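Local coordinates for protein mannitol dehydrogenase (Pseudomonas fluorescens, PDB 1LJ8) that binds NAD and, as a mannitol 2-dehydrogenase, probably catalyses the NAD-dependent oxidation of D-mannitol to D-fructose, at residues A[68-73]-A[107-112]; A[189-194]-A[294-299]; A[226-231]-A[290-295]. One frame throughout, in Å; residues are numbered along the deposited sequence.

Contact 1: A[68-73]-A[107-112]; sequences EDRKAR and LAEDSA. With NAD (nicotinamide-adenine-dinucleotide), chain B.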
# COMPACT_ATOMS: atom_id res chain seq x y z
N GLU A 68 5.34 15.57 -5.24
CA GLU A 68 6.33 14.90 -4.38
C GLU A 68 7.18 13.83 -5.09
O GLU A 68 8.20 13.40 -4.56
CB GLU A 68 5.70 14.30 -3.10
CG GLU A 68 4.21 14.00 -3.15
CD GLU A 68 3.33 15.24 -3.09
OE1 GLU A 68 3.25 15.90 -2.01
OE2 GLU A 68 2.73 15.57 -4.12
N ASP A 69 6.77 13.41 -6.28
CA ASP A 69 7.54 12.41 -7.03
C ASP A 69 8.81 12.98 -7.67
O ASP A 69 9.67 12.23 -8.11
CB ASP A 69 6.66 11.79 -8.13
CG ASP A 69 5.45 11.07 -7.55
OD1 ASP A 69 5.59 10.50 -6.44
OD2 ASP A 69 4.38 11.07 -8.17
N ARG A 70 8.94 14.30 -7.73
CA ARG A 70 10.12 14.91 -8.35
C ARG A 70 11.39 14.53 -7.60
O ARG A 70 12.41 14.25 -8.21
CB ARG A 70 9.99 16.45 -8.36
CG ARG A 70 11.06 17.21 -9.20
CD ARG A 70 10.83 18.72 -9.02
NE ARG A 70 9.40 18.95 -9.12
CZ ARG A 70 8.69 19.82 -8.40
NH1 ARG A 70 9.28 20.61 -7.49
NH2 ARG A 70 7.36 19.83 -8.52
N LYS A 71 11.33 14.54 -6.28
CA LYS A 71 12.51 14.19 -5.49
C LYS A 71 12.92 12.74 -5.77
O LYS A 71 14.10 12.47 -5.91
CB LYS A 71 12.26 14.36 -3.99
CG LYS A 71 13.53 14.06 -3.15
CD LYS A 71 13.40 14.50 -1.70
CE LYS A 71 14.81 14.57 -1.02
NZ LYS A 71 15.53 13.25 -1.06
N ALA A 72 11.95 11.82 -5.85
CA ALA A 72 12.28 10.41 -6.16
C ALA A 72 13.00 10.32 -7.54
O ALA A 72 14.02 9.66 -7.70
CB ALA A 72 10.97 9.57 -6.21
N ARG A 73 12.44 11.00 -8.54
CA ARG A 73 13.01 10.97 -9.87
C ARG A 73 14.45 11.52 -9.85
O ARG A 73 15.35 10.91 -10.42
CB ARG A 73 12.09 11.81 -10.83
CG ARG A 73 12.38 11.64 -12.33
CD ARG A 73 13.63 12.46 -12.80
NE ARG A 73 13.58 13.87 -12.37
CZ ARG A 73 12.89 14.82 -12.99
NH1 ARG A 73 12.17 14.53 -14.08
NH2 ARG A 73 12.88 16.07 -12.51
N LEU A 107 7.77 12.20 -15.22
CA LEU A 107 6.88 12.95 -14.35
C LEU A 107 5.82 13.64 -15.19
O LEU A 107 6.14 14.22 -16.25
CB LEU A 107 7.65 14.05 -13.61
CG LEU A 107 8.79 13.54 -12.74
CD1 LEU A 107 9.45 14.76 -12.00
CD2 LEU A 107 8.25 12.51 -11.70
N ALA A 108 4.58 13.56 -14.75
CA ALA A 108 3.50 14.23 -15.48
C ALA A 108 3.82 15.74 -15.62
O ALA A 108 3.55 16.32 -16.69
CB ALA A 108 2.16 14.05 -14.73
N GLU A 109 4.38 16.36 -14.57
CA GLU A 109 4.69 17.81 -14.60
C GLU A 109 5.63 18.22 -15.74
O GLU A 109 5.67 19.40 -16.11
CB GLU A 109 5.29 18.31 -13.25
CG GLU A 109 6.67 17.68 -12.88
CD GLU A 109 7.28 18.17 -11.55
OE1 GLU A 109 6.53 18.42 -10.63
OE2 GLU A 109 8.52 18.30 -11.41
N ASP A 110 6.41 17.27 -16.26
CA ASP A 110 7.34 17.58 -17.36
C ASP A 110 6.70 17.60 -18.74
O ASP A 110 7.21 18.23 -19.68
CB ASP A 110 8.54 16.60 -17.37
CG ASP A 110 9.43 16.77 -16.15
OD1 ASP A 110 9.45 17.89 -15.57
OD2 ASP A 110 10.13 15.80 -15.75
N SER A 111 5.58 16.88 -18.86
CA SER A 111 4.86 16.77 -20.13
C SER A 111 3.79 15.68 -20.03
O SER A 111 4.13 14.50 -19.97
CB SER A 111 5.80 16.40 -21.28
OG SER A 111 5.07 16.05 -22.44
N ALA A 112 2.53 16.08 -20.07
CA ALA A 112 1.45 15.09 -20.04
C ALA A 112 1.56 14.20 -21.27
O ALA A 112 1.44 12.97 -21.18
CB ALA A 112 0.09 15.79 -20.02
PA NAD B . 5.26 5.68 -0.62
O1A NAD B . 4.76 6.75 0.20
O2A NAD B . 6.71 5.31 -0.69
O5B NAD B . 4.85 5.91 -2.14
C5B NAD B . 3.44 6.14 -2.48
C4B NAD B . 3.56 6.45 -3.99
O4B NAD B . 2.18 6.65 -4.49
C3B NAD B . 4.25 7.81 -4.36
O3B NAD B . 4.95 7.58 -5.60
C2B NAD B . 3.06 8.77 -4.49
O2B NAD B . 3.35 9.91 -5.29
C1B NAD B . 2.05 7.88 -5.19
N9A NAD B . 0.69 8.29 -5.09
C8A NAD B . -0.07 8.68 -4.00
N7A NAD B . -1.31 8.94 -4.33
C5A NAD B . -1.36 8.72 -5.70
C6A NAD B . -2.45 8.84 -6.57
N6A NAD B . -3.69 9.18 -6.24
N1A NAD B . -2.22 8.57 -7.92
C2A NAD B . -0.96 8.19 -8.38
N3A NAD B . 0.12 8.05 -7.53
C4A NAD B . -0.14 8.34 -6.18
O3 NAD B . 4.41 4.40 -0.22
PN NAD B . 4.74 2.83 -0.31
O1N NAD B . 5.30 2.39 0.96
O2N NAD B . 5.54 2.63 -1.53
O5D NAD B . 3.30 2.19 -0.41
C5D NAD B . 2.54 2.46 -1.58
C4D NAD B . 1.46 1.46 -1.59
O4D NAD B . 1.90 0.12 -1.85
C3D NAD B . 0.53 1.36 -0.33
O3D NAD B . -0.41 2.43 -0.26
C2D NAD B . -0.05 -0.03 -0.43
O2D NAD B . -1.24 -0.05 -1.20
C1D NAD B . 1.10 -0.84 -1.11
N1N NAD B . 1.93 -1.62 -0.17
C2N NAD B . 2.89 -1.08 0.70
C3N NAD B . 3.51 -1.93 1.58
C7N NAD B . 4.55 -1.35 2.56
O7N NAD B . 4.94 -2.09 3.47
N7N NAD B . 4.94 -0.09 2.48
C4N NAD B . 3.17 -3.37 1.63
C5N NAD B . 2.20 -3.87 0.70
C6N NAD B . 1.56 -3.00 -0.22
O HOH W 1 10.99 18.08 -13.40

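Contact 2: A[189-194]-A[294-299]; sequences CDNLPH and MKIGLL. With NAD (nicotinamide-adenine-dinucleotide), chain B.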
# COMPACT_ATOMS: atom_id res chain seq x y z
N CYS A 189 -1.01 -3.24 -7.43
CA CYS A 189 -0.19 -3.84 -6.37
C CYS A 189 -0.49 -3.09 -5.07
O CYS A 189 0.37 -2.97 -4.18
CB CYS A 189 1.31 -3.73 -6.71
SG CYS A 189 1.71 -4.68 -8.18
N ASP A 190 -1.72 -2.58 -4.94
CA ASP A 190 -2.12 -1.91 -3.70
C ASP A 190 -2.91 -2.82 -2.76
O ASP A 190 -3.44 -3.85 -3.17
CB ASP A 190 -2.98 -0.66 -4.02
CG ASP A 190 -2.12 0.50 -4.57
OD1 ASP A 190 -1.26 0.98 -3.78
OD2 ASP A 190 -2.33 0.94 -5.76
N ASN A 191 -2.98 -2.40 -1.50
CA ASN A 191 -3.66 -3.18 -0.47
C ASN A 191 -5.17 -2.98 -0.48
O ASN A 191 -5.69 -2.24 0.36
CB ASN A 191 -3.13 -2.73 0.90
CG ASN A 191 -1.72 -3.19 1.16
OD1 ASN A 191 -1.28 -4.25 0.67
ND2 ASN A 191 -1.02 -2.46 2.02
N LEU A 192 -5.86 -3.67 -1.37
CA LEU A 192 -7.33 -3.61 -1.43
C LEU A 192 -7.69 -5.09 -1.47
O LEU A 192 -7.02 -5.86 -2.14
CB LEU A 192 -7.84 -2.93 -2.72
CG LEU A 192 -7.81 -1.39 -2.62
CD1 LEU A 192 -6.40 -0.88 -2.97
CD2 LEU A 192 -8.85 -0.79 -3.61
N PRO A 193 -8.78 -5.48 -0.81
CA PRO A 193 -9.15 -6.90 -0.83
C PRO A 193 -9.20 -7.55 -2.23
O PRO A 193 -8.68 -8.67 -2.45
CB PRO A 193 -10.51 -6.87 -0.14
CG PRO A 193 -10.34 -5.81 0.91
CD PRO A 193 -9.59 -4.72 0.16
N HIS A 194 -9.88 -6.91 -3.17
CA HIS A 194 -9.95 -7.41 -4.53
C HIS A 194 -9.35 -6.26 -5.37
O HIS A 194 -10.07 -5.56 -6.08
CB HIS A 194 -11.41 -7.65 -4.97
CG HIS A 194 -12.14 -8.68 -4.15
ND1 HIS A 194 -13.48 -8.96 -4.33
CD2 HIS A 194 -11.73 -9.44 -3.10
CE1 HIS A 194 -13.88 -9.82 -3.41
NE2 HIS A 194 -12.84 -10.13 -2.65
N MSE A 294 -7.50 -12.40 3.38
CA MSE A 294 -6.81 -12.87 4.58
C MSE A 294 -5.69 -11.93 5.03
O MSE A 294 -5.57 -11.56 6.22
CB MSE A 294 -6.17 -14.24 4.32
CG MSE A 294 -5.33 -14.73 5.47
SE MSE A 294 -4.14 -16.23 4.88
CE MSE A 294 -2.80 -15.21 3.92
N LYS A 295 -4.84 -11.55 4.09
CA LYS A 295 -3.72 -10.68 4.46
C LYS A 295 -4.21 -9.30 4.86
O LYS A 295 -3.73 -8.70 5.84
CB LYS A 295 -2.77 -10.57 3.27
CG LYS A 295 -1.59 -9.65 3.59
CD LYS A 295 -1.53 -8.53 2.64
CE LYS A 295 -0.29 -7.66 2.91
NZ LYS A 295 -0.66 -6.21 2.70
N ILE A 296 -5.15 -8.75 4.10
CA ILE A 296 -5.67 -7.42 4.43
C ILE A 296 -6.37 -7.45 5.81
O ILE A 296 -6.17 -6.56 6.66
CB ILE A 296 -6.69 -6.94 3.37
CG1 ILE A 296 -5.99 -6.71 2.00
CG2 ILE A 296 -7.36 -5.64 3.87
CD1 ILE A 296 -5.03 -5.54 2.01
N GLY A 297 -7.18 -8.48 6.06
CA GLY A 297 -7.92 -8.54 7.32
C GLY A 297 -7.06 -8.72 8.56
O GLY A 297 -7.26 -8.09 9.61
N LEU A 298 -6.08 -9.60 8.43
CA LEU A 298 -5.19 -9.93 9.53
C LEU A 298 -3.95 -9.06 9.63
O LEU A 298 -3.65 -8.55 10.71
CB LEU A 298 -4.76 -11.42 9.42
CG LEU A 298 -5.91 -12.43 9.61
CD1 LEU A 298 -5.35 -13.88 9.31
CD2 LEU A 298 -6.48 -12.32 11.05
N LEU A 299 -3.21 -8.89 8.54
CA LEU A 299 -1.97 -8.10 8.66
C LEU A 299 -2.30 -6.62 8.70
O LEU A 299 -1.98 -5.93 9.68
CB LEU A 299 -1.01 -8.41 7.49
CG LEU A 299 0.43 -7.90 7.64
CD1 LEU A 299 1.33 -8.66 6.62
CD2 LEU A 299 0.48 -6.36 7.35
PA NAD B . 5.26 5.68 -0.62
O1A NAD B . 4.76 6.75 0.20
O2A NAD B . 6.71 5.31 -0.69
O5B NAD B . 4.85 5.91 -2.14
C5B NAD B . 3.44 6.14 -2.48
C4B NAD B . 3.56 6.45 -3.99
O4B NAD B . 2.18 6.65 -4.49
C3B NAD B . 4.25 7.81 -4.36
O3B NAD B . 4.95 7.58 -5.60
C2B NAD B . 3.06 8.77 -4.49
O2B NAD B . 3.35 9.91 -5.29
C1B NAD B . 2.05 7.88 -5.19
N9A NAD B . 0.69 8.29 -5.09
C8A NAD B . -0.07 8.68 -4.00
N7A NAD B . -1.31 8.94 -4.33
C5A NAD B . -1.36 8.72 -5.70
C6A NAD B . -2.45 8.84 -6.57
N6A NAD B . -3.69 9.18 -6.24
N1A NAD B . -2.22 8.57 -7.92
C2A NAD B . -0.96 8.19 -8.38
N3A NAD B . 0.12 8.05 -7.53
C4A NAD B . -0.14 8.34 -6.18
O3 NAD B . 4.41 4.40 -0.22
PN NAD B . 4.74 2.83 -0.31
O1N NAD B . 5.30 2.39 0.96
O2N NAD B . 5.54 2.63 -1.53
O5D NAD B . 3.30 2.19 -0.41
C5D NAD B . 2.54 2.46 -1.58
C4D NAD B . 1.46 1.46 -1.59
O4D NAD B . 1.90 0.12 -1.85
C3D NAD B . 0.53 1.36 -0.33
O3D NAD B . -0.41 2.43 -0.26
C2D NAD B . -0.05 -0.03 -0.43
O2D NAD B . -1.24 -0.05 -1.20
C1D NAD B . 1.10 -0.84 -1.11
N1N NAD B . 1.93 -1.62 -0.17
C2N NAD B . 2.89 -1.08 0.70
C3N NAD B . 3.51 -1.93 1.58
C7N NAD B . 4.55 -1.35 2.56
O7N NAD B . 4.94 -2.09 3.47
N7N NAD B . 4.94 -0.09 2.48
C4N NAD B . 3.17 -3.37 1.63
C5N NAD B . 2.20 -3.87 0.70
C6N NAD B . 1.56 -3.00 -0.22

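Contact 3: A[226-231]-A[290-295]; sequences NAMVDR and PYEEMK. With NAD (nicotinamide-adenine-dinucleotide), chain B.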
# COMPACT_ATOMS: atom_id res chain seq x y z
N ASN A 226 -6.15 -9.79 -9.96
CA ASN A 226 -6.08 -9.49 -8.55
C ASN A 226 -4.78 -10.09 -8.07
O ASN A 226 -4.24 -11.00 -8.71
CB ASN A 226 -7.21 -10.17 -7.76
CG ASN A 226 -8.57 -9.61 -8.14
OD1 ASN A 226 -8.91 -8.46 -7.79
ND2 ASN A 226 -9.35 -10.40 -8.87
N ALA A 227 -4.28 -9.58 -6.95
CA ALA A 227 -3.05 -10.11 -6.37
C ALA A 227 -3.01 -9.94 -4.87
O ALA A 227 -3.67 -9.07 -4.32
CB ALA A 227 -1.79 -9.38 -6.97
N MSE A 228 -2.20 -10.78 -4.24
CA MSE A 228 -1.89 -10.60 -2.85
C MSE A 228 -0.41 -10.19 -2.90
O MSE A 228 0.42 -10.96 -3.40
CB MSE A 228 -1.97 -11.89 -2.09
CG MSE A 228 -1.97 -11.51 -0.66
SE MSE A 228 -0.33 -11.95 0.04
CE MSE A 228 -1.32 -13.34 0.62
N VAL A 229 -0.08 -8.99 -2.42
CA VAL A 229 1.31 -8.52 -2.45
C VAL A 229 1.74 -8.29 -1.03
O VAL A 229 1.01 -7.67 -0.24
CB VAL A 229 1.40 -7.22 -3.30
CG1 VAL A 229 0.94 -7.57 -4.77
CG2 VAL A 229 0.55 -6.08 -2.69
N ASP A 230 2.92 -8.80 -0.66
CA ASP A 230 3.28 -8.70 0.74
C ASP A 230 4.78 -8.51 0.96
O ASP A 230 5.55 -9.37 0.55
CB ASP A 230 2.82 -10.02 1.42
CG ASP A 230 2.80 -9.94 2.95
OD1 ASP A 230 3.07 -8.87 3.49
OD2 ASP A 230 2.49 -10.97 3.64
N ARG A 231 5.17 -7.39 1.56
CA ARG A 231 6.58 -7.17 1.96
C ARG A 231 6.61 -5.86 2.72
O ARG A 231 6.39 -4.79 2.14
CB ARG A 231 7.57 -7.12 0.78
CG ARG A 231 9.02 -7.01 1.35
CD ARG A 231 10.08 -7.08 0.25
NE ARG A 231 11.22 -7.84 0.78
CZ ARG A 231 12.27 -8.23 0.08
NH1 ARG A 231 12.38 -7.90 -1.20
NH2 ARG A 231 13.18 -9.04 0.65
N PRO A 290 -9.30 -15.04 -1.73
CA PRO A 290 -9.31 -15.34 -0.30
C PRO A 290 -7.97 -15.07 0.41
O PRO A 290 -7.94 -14.76 1.60
CB PRO A 290 -9.73 -16.82 -0.23
CG PRO A 290 -9.41 -17.36 -1.56
CD PRO A 290 -9.66 -16.22 -2.54
N TYR A 291 -6.86 -15.18 -0.33
CA TYR A 291 -5.53 -14.92 0.21
C TYR A 291 -5.35 -13.42 0.46
O TYR A 291 -4.84 -13.02 1.49
CB TYR A 291 -4.46 -15.40 -0.75
CG TYR A 291 -4.57 -16.88 -1.04
CD1 TYR A 291 -4.88 -17.35 -2.32
CD2 TYR A 291 -4.39 -17.81 -0.01
CE1 TYR A 291 -5.00 -18.73 -2.56
CE2 TYR A 291 -4.52 -19.17 -0.23
CZ TYR A 291 -4.82 -19.63 -1.51
OH TYR A 291 -4.98 -21.00 -1.71
N GLU A 292 -5.78 -12.59 -0.50
CA GLU A 292 -5.65 -11.13 -0.30
C GLU A 292 -6.62 -10.70 0.82
O GLU A 292 -6.29 -9.83 1.63
CB GLU A 292 -5.93 -10.36 -1.60
CG GLU A 292 -5.73 -8.80 -1.48
CD GLU A 292 -4.30 -8.34 -1.05
OE1 GLU A 292 -4.04 -7.10 -1.06
OE2 GLU A 292 -3.42 -9.17 -0.72
N GLU A 293 -7.81 -11.29 0.88
CA GLU A 293 -8.76 -10.93 1.96
C GLU A 293 -8.13 -11.24 3.31
O GLU A 293 -8.25 -10.45 4.28
CB GLU A 293 -10.09 -11.72 1.82
CG GLU A 293 -10.97 -11.19 0.71
CD GLU A 293 -12.07 -12.17 0.28
OE1 GLU A 293 -12.27 -13.19 0.99
OE2 GLU A 293 -12.71 -11.90 -0.77
N MSE A 294 -7.50 -12.40 3.38
CA MSE A 294 -6.81 -12.87 4.58
C MSE A 294 -5.69 -11.93 5.03
O MSE A 294 -5.57 -11.56 6.22
CB MSE A 294 -6.17 -14.24 4.32
CG MSE A 294 -5.33 -14.73 5.47
SE MSE A 294 -4.14 -16.23 4.88
CE MSE A 294 -2.80 -15.21 3.92
N LYS A 295 -4.84 -11.55 4.09
CA LYS A 295 -3.72 -10.68 4.46
C LYS A 295 -4.21 -9.30 4.86
O LYS A 295 -3.73 -8.70 5.84
CB LYS A 295 -2.77 -10.57 3.27
CG LYS A 295 -1.59 -9.65 3.59
CD LYS A 295 -1.53 -8.53 2.64
CE LYS A 295 -0.29 -7.66 2.91
NZ LYS A 295 -0.66 -6.21 2.70
PA NAD B . 5.26 5.68 -0.62
O1A NAD B . 4.76 6.75 0.20
O2A NAD B . 6.71 5.31 -0.69
O5B NAD B . 4.85 5.91 -2.14
C5B NAD B . 3.44 6.14 -2.48
C4B NAD B . 3.56 6.45 -3.99
O4B NAD B . 2.18 6.65 -4.49
C3B NAD B . 4.25 7.81 -4.36
O3B NAD B . 4.95 7.58 -5.60
C2B NAD B . 3.06 8.77 -4.49
O2B NAD B . 3.35 9.91 -5.29
C1B NAD B . 2.05 7.88 -5.19
N9A NAD B . 0.69 8.29 -5.09
C8A NAD B . -0.07 8.68 -4.00
N7A NAD B . -1.31 8.94 -4.33
C5A NAD B . -1.36 8.72 -5.70
C6A NAD B . -2.45 8.84 -6.57
N6A NAD B . -3.69 9.18 -6.24
N1A NAD B . -2.22 8.57 -7.92
C2A NAD B . -0.96 8.19 -8.38
N3A NAD B . 0.12 8.05 -7.53
C4A NAD B . -0.14 8.34 -6.18
O3 NAD B . 4.41 4.40 -0.22
PN NAD B . 4.74 2.83 -0.31
O1N NAD B . 5.30 2.39 0.96
O2N NAD B . 5.54 2.63 -1.53
O5D NAD B . 3.30 2.19 -0.41
C5D NAD B . 2.54 2.46 -1.58
C4D NAD B . 1.46 1.46 -1.59
O4D NAD B . 1.90 0.12 -1.85
C3D NAD B . 0.53 1.36 -0.33
O3D NAD B . -0.41 2.43 -0.26
C2D NAD B . -0.05 -0.03 -0.43
O2D NAD B . -1.24 -0.05 -1.20
C1D NAD B . 1.10 -0.84 -1.11
N1N NAD B . 1.93 -1.62 -0.17
C2N NAD B . 2.89 -1.08 0.70
C3N NAD B . 3.51 -1.93 1.58
C7N NAD B . 4.55 -1.35 2.56
O7N NAD B . 4.94 -2.09 3.47
N7N NAD B . 4.94 -0.09 2.48
C4N NAD B . 3.17 -3.37 1.63
C5N NAD B . 2.20 -3.87 0.70
C6N NAD B . 1.56 -3.00 -0.22

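Contact 1: A[68-73]-A[107-112]
D69 meets L107 through its nonpolar parts, CB lying 4.0 Å from CD2 of the leucine, while its carboxylate faces the cofactor. OD1 of D69 accepts hydrogen bonds from both hydroxyls of the adenosine ribose, the closer from NAD O2B at 2.6 Å; OD2 is held by the backbone N of R66. A short acid suits this position, because it reaches the ribose diol and is fixed at its other oxygen.

R70, next along the helix, grips E109 side-on in a salt bridge, with one nitrogen for each carboxylate oxygen. Its NH2 meets E109 OE1 at 2.7 Å in the guanidinium plane, whereas NE approaches E109 OE2, tilted from that plane, at 2.5 Å, unusually short and doubtful in its exact value. Both oxygens use syn lone pairs. The bend at chi3 (-44°) brings the arginine's NE edge round to the acid.

R73 sends its chain over L107, whose CD1 sits on one face of the guanidinium, 3.4 Å from NH1. That same NH1 forms a salt bridge with D110 OD2 at 2.9 Å, the two flat groups almost coplanar. A water joins R73 NH2 to E109 OE2 and D110 OD1.

Two arginines thus pair with two acids around a buried leucine, tying helix and loop at the Rossmann domain's surface, and D69's grip on the ribose diol is consistent with a preference for NAD over its 2'-phosphorylated relative.

Contact 2: A[189-194]-A[294-299]
N191 and P193 meet K295 and I296 in a buried, mixed polar and apolar contact, where the loop after strand 185-188 of the Rossmann sheet lies against helix 289-313 of the C-terminal domain. The polar half is one hydrogen bond, from K295 NZ to N191 OD1 at 2.9 Å. The amine stands above the carbonyl plane, 57° out of it, and also bonds OD1 of N300. An asparagine fits here because its two ends do different work: OD1 receives the lysine, while ND2 donates to E133 OE2.

The apolar half belongs to I296. With CG1 anti to the carbonyl carbon (chi1 -66°), its CD1 reaches N191 CB at 3.6 Å, and its CG2 branch touches CG of P193 at 4.2 Å. F385 of helix 378-385 packs on both N191 and I296. N191 centres an inverse gamma turn, closed by a weak bond from L192 N to D190 O, and its own buried carbonyl oxygen has no partner.

OD1 of D190, the first residue of the turn, accepts the nicotinamide ribose hydroxyl O2D at 2.8 Å, and N191 N donates to the same O2D at 2.9 Å. Such a ribose-binding loop, backed by a helix of the second domain, marks the interdomain cofactor cleft of a Rossmann-type dehydrogenase.

Contact 3: A[226-231]-A[290-295]
M228 and E292 stand at the centre of a strand-on-helix packing between domains: strand 227-230, at the edge of a three-stranded mixed sheet, lies against helix 289-313. The axes of the two short pieces approach to 7.3 Å at an angle of 38°, and side chains fill the space without a single hydrogen bond across it.

M228, present as selenomethionine, supplies the flexible filler. Its chain bends at chi2 and chi3, laying CE against the backbone of the helix, 3.6 Å from Y291 O. CE also touches Y291 CB, and it meets CE of M294, another selenomethionine, methyl to methyl at 4.1 Å.

In E292, CG is anti to the backbone N, and a turn at chi2 (59°) carries CD to 3.4 Å from A227 O, although the exact placing of the carboxylate is doubtful; CG also packs on the carbonyl oxygens of L192 and P193. Were this residue an alanine, CG and the carboxylate would go, which is likely to leave a gap beside these three carbonyls and the strand less closely backed by the helix.

K295 reaches across the strand, its CE 3.4 Å from V229 O and 3.6 Å from D230 OD1. Its amine is directed to N300 and N191, while D230 pairs with R361 in a salt bridge.

Further out, backbone bonds from M228 to V265 and from D230 to Q263 fix the strand to its neighbour. On the cofactor side, V229 CG2 lies 4.1 Å from C6N of the nicotinamide ring of NAD.

Overall arrangement
Contacts 2 and 3 are both buried and share helix 289-313, including M294 and K295, so their centres lie only 5 Å apart; they are joined further by a probable hydrogen bond between H194 and E293. Contact 1 is partly buried, stands about 28 to 30 Å from both by centres, and stays inside the Rossmann domain, whereas the other two join it to the C-terminal domain. Chemistry follows place: charged pairs and a water at the surface in contact 1, one hydrogen bond with aliphatic packing in contact 2, and purely nonbonded packing in contact 3. NAD spans all three, its adenosine ribose at contact 1 and its nicotinamide half at contacts 2 and 3.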